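Local coordinates for putative (Helicobacter pylori J99, PDB 4R7K), which is of unknown function but belongs to the SRPBCC superfamily, whose helix-grip fold commonly encloses a pocket for hydrophobic ligands, at residues 28-37 with 136-146; 43-51 with 175-184. One frame throughout, in Å; residues are numbered along the deposited sequence.

Contact 1. Residues 28-37 with 136-146; sequences MNAIRWPKKW and EVYHAWLVEKL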
loop_
_atom_site.group_PDB
_atom_site.type_symbol
_atom_site.label_atom_id
_atom_site.label_comp_id
_atom_site.label_asym_id
_atom_site.label_seq_id
_atom_site.Cartn_x
_atom_site.Cartn_y
_atom_site.Cartn_z
HETATM N N MSE A 28 19.712 -10.865 -18.599
HETATM C CA MSE A 28 20.194 -10.752 -17.234
HETATM C C MSE A 28 20.029 -12.092 -16.612
HETATM O O MSE A 28 19.288 -12.915 -17.124
HETATM C CB MSE A 28 19.377 -9.686 -16.534
HETATM C CG MSE A 28 19.983 -8.337 -16.903
HETATM SE SE MSE A 28 19.088 -6.886 -15.919
HETATM C CE MSE A 28 20.152 -7.064 -14.277
ATOM N N ASN A 29 20.761 -12.361 -15.537
ATOM C CA ASN A 29 20.609 -13.651 -14.817
ATOM C C ASN A 29 19.190 -13.806 -14.244
ATOM O O ASN A 29 18.572 -12.817 -13.886
ATOM C CB ASN A 29 21.661 -13.813 -13.727
ATOM C CG ASN A 29 23.041 -14.137 -14.304
ATOM O OD1 ASN A 29 23.191 -15.022 -15.090
ATOM N ND2 ASN A 29 24.032 -13.402 -13.900
ATOM N N ALA A 30 18.668 -15.021 -14.278
ATOM C CA ALA A 30 17.310 -15.317 -13.837
ATOM C C ALA A 30 17.261 -16.516 -12.926
ATOM O O ALA A 30 18.136 -17.379 -12.958
ATOM C CB ALA A 30 16.393 -15.571 -15.032
ATOM N N ILE A 31 16.187 -16.567 -12.136
ATOM C CA ILE A 31 15.938 -17.633 -11.190
ATOM C C ILE A 31 15.666 -18.965 -11.866
ATOM O O ILE A 31 14.974 -19.011 -12.882
ATOM C CB ILE A 31 14.752 -17.254 -10.289
ATOM C CG1 ILE A 31 15.266 -16.206 -9.302
ATOM C CG2 ILE A 31 14.251 -18.489 -9.521
ATOM C CD1 ILE A 31 14.228 -15.485 -8.504
ATOM N N ARG A 32 16.251 -20.037 -11.325
ATOM C CA ARG A 32 16.019 -21.401 -11.853
ATOM C C ARG A 32 14.851 -22.006 -11.060
ATOM O O ARG A 32 14.974 -22.231 -9.867
ATOM C CB ARG A 32 17.249 -22.272 -11.706
ATOM C CG ARG A 32 18.505 -21.707 -12.341
ATOM C CD ARG A 32 19.678 -22.688 -12.265
ATOM N NE ARG A 32 20.837 -22.145 -12.980
ATOM C CZ ARG A 32 22.024 -21.853 -12.451
ATOM N NH1 ARG A 32 22.316 -22.135 -11.172
ATOM N NH2 ARG A 32 22.970 -21.344 -13.244
ATOM N N TRP A 33 13.716 -22.253 -11.717
ATOM C CA TRP A 33 12.525 -22.790 -11.022
ATOM C C TRP A 33 12.323 -24.287 -11.180
ATOM O O TRP A 33 12.393 -24.800 -12.291
ATOM C CB TRP A 33 11.227 -22.142 -11.572
ATOM C CG TRP A 33 11.161 -20.672 -11.401
ATOM C CD1 TRP A 33 11.566 -19.761 -12.290
ATOM C CD2 TRP A 33 10.663 -19.931 -10.254
ATOM N NE1 TRP A 33 11.375 -18.488 -11.794
ATOM C CE2 TRP A 33 10.853 -18.574 -10.530
ATOM C CE3 TRP A 33 10.141 -20.291 -9.020
ATOM C CZ2 TRP A 33 10.493 -17.580 -9.643
ATOM C CZ3 TRP A 33 9.766 -19.313 -8.146
ATOM C CH2 TRP A 33 9.957 -17.972 -8.447
ATOM N N PRO A 34 12.018 -24.991 -10.084
ATOM C CA PRO A 34 11.626 -26.366 -10.280
ATOM C C PRO A 34 10.332 -26.343 -11.112
ATOM O O PRO A 34 9.571 -25.372 -11.044
ATOM C CB PRO A 34 11.417 -26.896 -8.854
ATOM C CG PRO A 34 12.158 -25.950 -7.974
ATOM C CD PRO A 34 12.094 -24.624 -8.654
ATOM N N LYS A 35 10.101 -27.402 -11.892
ATOM C CA LYS A 35 8.968 -27.495 -12.803
ATOM C C LYS A 35 7.634 -27.130 -12.149
ATOM O O LYS A 35 6.832 -26.383 -12.705
ATOM C CB LYS A 35 8.860 -28.914 -13.341
ATOM C CG LYS A 35 7.775 -29.091 -14.380
ATOM C CD LYS A 35 7.541 -30.549 -14.657
ATOM C CE LYS A 35 6.489 -30.720 -15.721
ATOM N NZ LYS A 35 6.291 -32.170 -15.947
ATOM N N LYS A 36 7.436 -27.670 -10.964
ATOM C CA LYS A 36 6.245 -27.467 -10.163
ATOM C C LYS A 36 5.912 -26.004 -9.816
ATOM O O LYS A 36 4.753 -25.674 -9.557
ATOM C CB LYS A 36 6.466 -28.274 -8.879
ATOM C CG LYS A 36 5.492 -28.055 -7.771
ATOM C CD LYS A 36 5.782 -29.020 -6.635
ATOM C CE LYS A 36 4.828 -28.763 -5.490
ATOM N NZ LYS A 36 5.088 -29.657 -4.319
ATOM N N TRP A 37 6.928 -25.146 -9.792
ATOM C CA TRP A 37 6.790 -23.761 -9.338
ATOM C C TRP A 37 6.893 -22.697 -10.417
ATOM O O TRP A 37 6.785 -21.491 -10.103
ATOM C CB TRP A 37 7.868 -23.486 -8.293
ATOM C CG TRP A 37 7.702 -24.348 -7.087
ATOM C CD1 TRP A 37 8.498 -25.371 -6.697
ATOM C CD2 TRP A 37 6.614 -24.301 -6.152
ATOM N NE1 TRP A 37 7.995 -25.953 -5.565
ATOM C CE2 TRP A 37 6.832 -25.321 -5.210
ATOM C CE3 TRP A 37 5.487 -23.502 -6.027
ATOM C CZ2 TRP A 37 5.967 -25.550 -4.136
ATOM C CZ3 TRP A 37 4.638 -23.704 -4.931
ATOM C CH2 TRP A 37 4.863 -24.727 -4.024
ATOM N N GLU A 136 1.328 -23.592 0.059
ATOM C CA GLU A 136 2.706 -24.025 -0.143
ATOM C C GLU A 136 3.322 -23.043 -1.103
ATOM O O GLU A 136 2.687 -22.700 -2.087
ATOM C CB GLU A 136 2.776 -25.457 -0.687
ATOM C CG GLU A 136 4.173 -26.046 -0.676
ATOM C CD GLU A 136 4.225 -27.453 -1.257
ATOM O OE1 GLU A 136 3.248 -27.864 -1.888
ATOM O OE2 GLU A 136 5.246 -28.136 -1.103
ATOM N N VAL A 137 4.546 -22.588 -0.808
ATOM C CA VAL A 137 5.243 -21.604 -1.647
ATOM C C VAL A 137 6.713 -21.984 -1.937
ATOM O O VAL A 137 7.289 -22.835 -1.249
ATOM C CB VAL A 137 5.212 -20.202 -0.993
ATOM C CG1 VAL A 137 3.787 -19.869 -0.529
ATOM C CG2 VAL A 137 6.175 -20.077 0.207
ATOM N N TYR A 138 7.289 -21.345 -2.947
ATOM C CA TYR A 138 8.712 -21.478 -3.286
ATOM C C TYR A 138 9.198 -20.051 -3.435
ATOM O O TYR A 138 8.751 -19.328 -4.336
ATOM C CB TYR A 138 8.892 -22.273 -4.559
ATOM C CG TYR A 138 10.333 -22.615 -4.908
ATOM C CD1 TYR A 138 10.932 -23.783 -4.440
ATOM C CD2 TYR A 138 11.069 -21.819 -5.765
ATOM C CE1 TYR A 138 12.244 -24.102 -4.783
ATOM C CE2 TYR A 138 12.390 -22.130 -6.086
ATOM C CZ TYR A 138 12.965 -23.269 -5.608
ATOM O OH TYR A 138 14.275 -23.564 -5.968
ATOM N N HIS A 139 10.050 -19.608 -2.522
ATOM C CA HIS A 139 10.513 -18.225 -2.500
ATOM C C HIS A 139 11.994 -18.194 -2.865
ATOM O O HIS A 139 12.825 -18.732 -2.166
ATOM C CB HIS A 139 10.334 -17.714 -1.099
ATOM C CG HIS A 139 10.630 -16.264 -0.927
ATOM N ND1 HIS A 139 10.265 -15.574 0.207
ATOM C CD2 HIS A 139 11.137 -15.344 -1.781
ATOM C CE1 HIS A 139 10.636 -14.312 0.086
ATOM N NE2 HIS A 139 11.169 -14.148 -1.111
ATOM N N ALA A 140 12.302 -17.559 -3.986
ATOM C CA ALA A 140 13.648 -17.576 -4.522
ATOM C C ALA A 140 14.238 -16.187 -4.515
ATOM O O ALA A 140 13.514 -15.148 -4.608
ATOM C CB ALA A 140 13.637 -18.126 -5.930
ATOM N N TRP A 141 15.552 -16.175 -4.436
ATOM C CA TRP A 141 16.309 -14.966 -4.374
ATOM C C TRP A 141 17.505 -15.070 -5.275
ATOM O O TRP A 141 18.145 -16.153 -5.388
ATOM C CB TRP A 141 16.835 -14.728 -2.941
ATOM C CG TRP A 141 15.830 -14.533 -1.854
ATOM C CD1 TRP A 141 15.108 -15.509 -1.223
ATOM C CD2 TRP A 141 15.484 -13.298 -1.207
ATOM N NE1 TRP A 141 14.325 -14.949 -0.234
ATOM C CE2 TRP A 141 14.536 -13.598 -0.206
ATOM C CE3 TRP A 141 15.901 -11.963 -1.362
ATOM C CZ2 TRP A 141 13.960 -12.613 0.593
ATOM C CZ3 TRP A 141 15.308 -10.979 -0.575
ATOM C CH2 TRP A 141 14.379 -11.310 0.407
ATOM N N LEU A 142 17.853 -13.932 -5.868
ATOM C CA LEU A 142 19.041 -13.803 -6.686
ATOM C C LEU A 142 19.676 -12.470 -6.359
ATOM O O LEU A 142 19.078 -11.411 -6.605
ATOM C CB LEU A 142 18.688 -13.884 -8.170
ATOM C CG LEU A 142 19.874 -14.151 -9.119
ATOM C CD1 LEU A 142 19.329 -14.649 -10.462
ATOM C CD2 LEU A 142 20.685 -12.875 -9.282
ATOM N N VAL A 143 20.873 -12.529 -5.776
ATOM C CA VAL A 143 21.644 -11.337 -5.406
ATOM C C VAL A 143 22.888 -11.357 -6.292
ATOM O O VAL A 143 23.585 -12.375 -6.329
ATOM C CB VAL A 143 22.080 -11.363 -3.916
ATOM C CG1 VAL A 143 22.844 -10.077 -3.567
ATOM C CG2 VAL A 143 20.891 -11.481 -2.966
ATOM N N GLU A 144 23.167 -10.261 -7.011
ATOM C CA GLU A 144 24.341 -10.205 -7.851
ATOM C C GLU A 144 24.971 -8.844 -8.009
ATOM O O GLU A 144 24.319 -7.786 -7.911
ATOM C CB GLU A 144 24.070 -10.785 -9.251
ATOM C CG GLU A 144 23.068 -10.016 -10.068
ATOM C CD GLU A 144 22.886 -10.607 -11.465
ATOM O OE1 GLU A 144 23.823 -11.297 -11.946
ATOM O OE2 GLU A 144 21.817 -10.368 -12.089
ATOM N N LYS A 145 26.275 -8.888 -8.224
ATOM C CA LYS A 145 27.063 -7.709 -8.523
ATOM C C LYS A 145 26.849 -7.312 -9.988
ATOM O O LYS A 145 26.879 -8.182 -10.884
ATOM C CB LYS A 145 28.534 -8.047 -8.384
ATOM C CG LYS A 145 29.024 -8.401 -7.008
ATOM C CD LYS A 145 30.548 -8.590 -7.108
ATOM C CE LYS A 145 31.225 -8.800 -5.786
ATOM N NZ LYS A 145 31.205 -7.544 -5.001
ATOM N N LEU A 146 26.627 -6.029 -10.235
ATOM C CA LEU A 146 26.440 -5.510 -11.586
ATOM C C LEU A 146 27.551 -4.507 -11.831
ATOM O O LEU A 146 28.184 -4.042 -10.883
ATOM C CB LEU A 146 25.083 -4.814 -11.771
ATOM C CG LEU A 146 23.796 -5.620 -11.561
ATOM C CD1 LEU A 146 22.630 -4.779 -11.977
ATOM C CD2 LEU A 146 23.861 -6.916 -12.350
HETATM O O HOH W 1 22.220 -10.245 -14.631
HETATM O O HOH W 2 15.492 -21.616 -7.274
#
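Asn-29 meets Glu-144 through a nearly straight hydrogen bond, ND2 to OE1 at 2.9 Å with an N-H...O angle of 172°. The acceptor is approached on its syn side, and the bond lies in the amide plane of Asn-29. The other carboxylate oxygen takes a water that in turn accepts from the backbone N of Asn-29, while Arg-152 forms a salt bridge with the same OE2, so both oxygens are engaged. The contact is a worked example of how an N-terminal segment can cover the outer face of the antiparallel sheet in a helix-grip fold, the face turned away from the C-terminal helix; Met-28 and Asn-29 also pair with a strand of a second subunit. At the far end Lys-36 reaches Glu-136 in a longer salt bridge, NZ to OE1 3.5 Å, and Arg-124 holds OE2 of that glutamate. A second water joins Arg-32 O to Tyr-138 OH.

Between these polar ends lies an aromatic cluster. With CG anti to the backbone N (chi1 -173°), Tyr-138 lays its ring against Trp-37 in an offset stack, centroids of the phenol and five-membered rings 4.7 Å apart and planes at 19°. Trp-33 approaches the phenol obliquely, its CZ3 3.7 Å from Tyr-138 CD2. Farther along the strand, Ile-31 spreads CG2 and CD1 over the methyl of Ala-140, and Leu-142 CD1 presses on the backbone of Asn-29 and Ala-30. Pro-34 covers a face of the Tyr-138 ring, with CD 3.8 Å from the centroid in a CH-pi contact.

Contact 2. Residues 43-51 with 175-184; sequences DNFVSNEVI and MLNGHQAWLD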
loop_
_atom_site.group_PDB
_atom_site.type_symbol
_atom_site.label_atom_id
_atom_site.label_comp_id
_atom_site.label_asym_id
_atom_site.label_seq_id
_atom_site.Cartn_x
_atom_site.Cartn_y
_atom_site.Cartn_z
ATOM N N ASP A 43 -0.683 -20.575 -8.520
ATOM C CA ASP A 43 -1.869 -19.779 -8.168
ATOM C C ASP A 43 -1.572 -18.321 -7.908
ATOM O O ASP A 43 -2.473 -17.494 -7.972
ATOM C CB ASP A 43 -2.557 -20.426 -6.957
ATOM C CG ASP A 43 -3.128 -21.822 -7.289
ATOM O OD1 ASP A 43 -3.827 -21.938 -8.317
ATOM O OD2 ASP A 43 -2.872 -22.794 -6.529
ATOM N N ASN A 44 -0.310 -18.003 -7.628
ATOM C CA ASN A 44 0.109 -16.629 -7.446
ATOM C C ASN A 44 1.610 -16.544 -7.718
ATOM O O ASN A 44 2.366 -17.493 -7.413
ATOM C CB ASN A 44 -0.228 -16.154 -6.040
ATOM C CG ASN A 44 -0.087 -14.647 -5.857
ATOM O OD1 ASN A 44 -0.260 -13.859 -6.794
ATOM N ND2 ASN A 44 0.182 -14.237 -4.622
ATOM N N PHE A 45 2.017 -15.406 -8.288
ATOM C CA PHE A 45 3.376 -15.107 -8.619
ATOM C C PHE A 45 3.645 -13.668 -8.222
ATOM O O PHE A 45 2.876 -12.754 -8.540
ATOM C CB PHE A 45 3.635 -15.347 -10.102
ATOM C CG PHE A 45 4.983 -14.866 -10.569
ATOM C CD1 PHE A 45 6.145 -15.455 -10.082
ATOM C CD2 PHE A 45 5.087 -13.815 -11.457
ATOM C CE1 PHE A 45 7.386 -15.030 -10.507
ATOM C CE2 PHE A 45 6.340 -13.350 -11.854
ATOM C CZ PHE A 45 7.481 -13.975 -11.397
ATOM N N VAL A 46 4.730 -13.477 -7.487
ATOM C CA VAL A 46 5.117 -12.160 -7.003
ATOM C C VAL A 46 6.559 -11.898 -7.431
ATOM O O VAL A 46 7.383 -12.801 -7.330
ATOM C CB VAL A 46 5.075 -12.153 -5.471
ATOM C CG1 VAL A 46 5.246 -10.750 -4.939
ATOM C CG2 VAL A 46 3.772 -12.771 -4.980
ATOM N N SER A 47 6.848 -10.688 -7.928
ATOM C CA SER A 47 8.206 -10.310 -8.313
ATOM C C SER A 47 8.541 -8.909 -7.815
ATOM O O SER A 47 7.770 -7.955 -8.025
ATOM C CB SER A 47 8.345 -10.392 -9.854
ATOM O OG SER A 47 9.666 -10.100 -10.273
ATOM N N ASN A 48 9.683 -8.808 -7.137
ATOM C CA ASN A 48 10.218 -7.567 -6.665
ATOM C C ASN A 48 11.724 -7.500 -6.981
ATOM O O ASN A 48 12.424 -8.526 -6.951
ATOM C CB ASN A 48 10.021 -7.447 -5.149
ATOM C CG ASN A 48 8.563 -7.441 -4.745
ATOM O OD1 ASN A 48 7.932 -8.480 -4.626
ATOM N ND2 ASN A 48 8.039 -6.276 -4.500
ATOM N N GLU A 49 12.243 -6.294 -7.197
ATOM C CA GLU A 49 13.611 -6.105 -7.525
ATOM C C GLU A 49 14.094 -4.676 -7.205
ATOM O O GLU A 49 13.373 -3.694 -7.421
ATOM C CB GLU A 49 13.783 -6.334 -9.020
ATOM C CG GLU A 49 15.166 -6.251 -9.531
ATOM C CD GLU A 49 15.239 -6.293 -11.058
ATOM O OE1 GLU A 49 14.189 -6.145 -11.737
ATOM O OE2 GLU A 49 16.356 -6.496 -11.588
ATOM N N VAL A 50 15.299 -4.600 -6.666
ATOM C CA VAL A 50 15.999 -3.339 -6.431
ATOM C C VAL A 50 17.384 -3.423 -7.062
ATOM O O VAL A 50 17.961 -4.491 -7.200
ATOM C CB VAL A 50 16.120 -2.981 -4.956
ATOM C CG1 VAL A 50 14.741 -2.627 -4.371
ATOM C CG2 VAL A 50 16.806 -4.077 -4.186
ATOM N N ILE A 51 17.922 -2.271 -7.443
ATOM C CA ILE A 51 19.276 -2.202 -7.971
ATOM C C ILE A 51 19.797 -0.974 -7.320
ATOM O O ILE A 51 19.225 0.127 -7.506
ATOM C CB ILE A 51 19.338 -2.114 -9.485
ATOM C CG1 ILE A 51 18.865 -3.458 -10.087
ATOM C CG2 ILE A 51 20.765 -1.830 -9.941
ATOM C CD1 ILE A 51 18.720 -3.441 -11.604
HETATM N N MSE A 175 1.395 -9.333 -0.821
HETATM C CA MSE A 175 2.672 -9.960 -1.065
HETATM C C MSE A 175 3.652 -9.021 -1.736
HETATM O O MSE A 175 4.833 -8.963 -1.363
HETATM C CB MSE A 175 2.484 -11.164 -1.977
HETATM C CG MSE A 175 1.684 -12.313 -1.379
HETATM SE SE MSE A 175 2.475 -12.957 0.307
HETATM C CE MSE A 175 4.235 -13.432 -0.470
ATOM N N LEU A 176 3.198 -8.310 -2.773
ATOM C CA LEU A 176 4.068 -7.355 -3.474
ATOM C C LEU A 176 4.669 -6.267 -2.543
ATOM O O LEU A 176 5.862 -5.964 -2.583
ATOM C CB LEU A 176 3.266 -6.669 -4.587
ATOM C CG LEU A 176 4.008 -5.682 -5.482
ATOM C CD1 LEU A 176 4.894 -6.469 -6.425
ATOM C CD2 LEU A 176 3.086 -4.791 -6.284
ATOM N N ASN A 177 3.814 -5.704 -1.700
ATOM C CA ASN A 177 4.207 -4.652 -0.816
ATOM C C ASN A 177 5.050 -5.177 0.338
ATOM O O ASN A 177 5.984 -4.501 0.733
ATOM C CB ASN A 177 2.961 -3.885 -0.348
ATOM C CG ASN A 177 2.396 -2.995 -1.459
ATOM O OD1 ASN A 177 1.312 -3.240 -1.983
ATOM N ND2 ASN A 177 3.195 -2.051 -1.902
ATOM N N GLY A 178 4.730 -6.367 0.851
ATOM C CA GLY A 178 5.520 -6.995 1.909
ATOM C C GLY A 178 6.928 -7.320 1.415
ATOM O O GLY A 178 7.912 -7.042 2.082
ATOM N N HIS A 179 7.020 -7.903 0.241
ATOM C CA HIS A 179 8.333 -8.239 -0.294
ATOM C C HIS A 179 9.155 -7.024 -0.641
ATOM O O HIS A 179 10.402 -7.021 -0.461
ATOM C CB HIS A 179 8.194 -9.185 -1.447
ATOM C CG HIS A 179 7.919 -10.585 -1.011
ATOM N ND1 HIS A 179 8.054 -11.661 -1.854
ATOM C CD2 HIS A 179 7.653 -11.094 0.217
ATOM C CE1 HIS A 179 7.768 -12.771 -1.191
ATOM N NE2 HIS A 179 7.550 -12.457 0.074
ATOM N N GLN A 180 8.488 -5.960 -1.067
ATOM C CA GLN A 180 9.210 -4.718 -1.324
ATOM C C GLN A 180 9.812 -4.224 -0.026
ATOM O O GLN A 180 10.926 -3.664 -0.015
ATOM C CB GLN A 180 8.293 -3.649 -1.885
ATOM C CG GLN A 180 9.056 -2.488 -2.473
ATOM C CD GLN A 180 9.866 -2.860 -3.712
ATOM O OE1 GLN A 180 9.515 -3.773 -4.484
ATOM N NE2 GLN A 180 10.926 -2.109 -3.946
ATOM N N ALA A 181 9.046 -4.348 1.058
ATOM C CA ALA A 181 9.541 -3.928 2.376
ATOM C C ALA A 181 10.750 -4.761 2.812
ATOM O O ALA A 181 11.650 -4.246 3.480
ATOM C CB ALA A 181 8.433 -3.994 3.433
ATOM N N TRP A 182 10.759 -6.045 2.440
ATOM C CA TRP A 182 11.872 -6.941 2.768
ATOM C C TRP A 182 13.104 -6.409 2.047
ATOM O O TRP A 182 14.147 -6.208 2.674
ATOM C CB TRP A 182 11.628 -8.381 2.297
ATOM C CG TRP A 182 12.512 -9.416 2.990
ATOM C CD1 TRP A 182 13.805 -9.250 3.402
ATOM C CD2 TRP A 182 12.191 -10.799 3.238
ATOM N NE1 TRP A 182 14.272 -10.406 3.978
ATOM C CE2 TRP A 182 13.302 -11.373 3.888
ATOM C CE3 TRP A 182 11.034 -11.585 3.044
ATOM C CZ2 TRP A 182 13.318 -12.707 4.308
ATOM C CZ3 TRP A 182 11.052 -12.918 3.475
ATOM C CH2 TRP A 182 12.176 -13.453 4.104
ATOM N N LEU A 183 12.974 -6.133 0.747
ATOM C CA LEU A 183 14.105 -5.613 -0.029
ATOM C C LEU A 183 14.573 -4.253 0.457
ATOM O O LEU A 183 15.773 -4.034 0.593
ATOM C CB LEU A 183 13.790 -5.508 -1.531
ATOM C CG LEU A 183 13.430 -6.783 -2.286
ATOM C CD1 LEU A 183 13.241 -6.449 -3.726
ATOM C CD2 LEU A 183 14.541 -7.814 -2.191
ATOM N N ASP A 184 13.635 -3.339 0.746
ATOM C CA ASP A 184 14.033 -1.999 1.168
ATOM C C ASP A 184 14.750 -2.086 2.514
ATOM O O ASP A 184 15.719 -1.358 2.752
ATOM C CB ASP A 184 12.838 -1.061 1.241
ATOM C CG ASP A 184 12.240 -0.739 -0.152
ATOM O OD1 ASP A 184 12.897 -0.953 -1.196
ATOM O OD2 ASP A 184 11.108 -0.250 -0.171
HETATM O O HOH W 3 8.625 -11.063 -4.380
HETATM O O HOH W 4 10.087 -4.249 -7.265
#
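Asn-48 ND2 gives two hydrogen bonds to the C-terminal helix, the long helix that packs across the sheet in a helix-grip fold. One runs to Gln-180 OE1 at 2.9 Å, nearly straight at 169° and in the amide plane of Asn-48. The other goes to the carbonyl oxygen of Leu-176, also 2.9 Å from Asn-48 ND2; it is more bent, but arrives in the carbonyl plane on a lone pair. That oxygen already accepts from Gln-180 N within the helix, so the asparagine adds a second donor without breaking the helical bond. Both amide hydrogens are thereby used, fixing which way the group is turned. Its OD1 takes a water that also lies at the ring edge of His-179, 2.7 Å from ND1. The bend in Gln-180 at chi2 (66°) brings OE1 back to the strand, where a water that accepts from Glu-49 N lies 2.9 Å from Gln-180 OE1.

Apolar groups close the contact on either side of this buried polar centre. Val-46 sets CG2 against Met-175 CB, while Leu-183 brings CD1 alongside the strand backbone at Glu-49 and against Asn-48 CB. Strand and helix run in roughly the same direction, their axes 8.1 Å apart at 31°. The side chain of Glu-49 leaves the strand on the side away from the helix; its carboxylate forms a salt bridge with Arg-152 and a hydrogen bond with Ser-47 of a second subunit. Near the end of the contact, Val-50 CG1 sits 3.9 Å from Gln-180 NE2.

Overall arrangement
The two contacts load opposite faces of one antiparallel sheet, their centres about 13 Å apart: contact 1 lays the N-terminal segment over one side, contact 2 sets the C-terminal helix against the other. Strand 150-160 lies between strands 44-53 and 136-146, and its Arg-152 binds both Glu-144 and Glu-49. The contacts also meet directly through residues of strand 136-146 that turn away from segment 28-37. His-139 stacks on His-179, with CE1 atoms 3.5 Å apart, and Trp-141 meets Trp-182 edge-to-face. These rings pack between the sheet and the C-terminal helix, the region in which relatives of this fold commonly bind ligands; whether this protein does so is unknown.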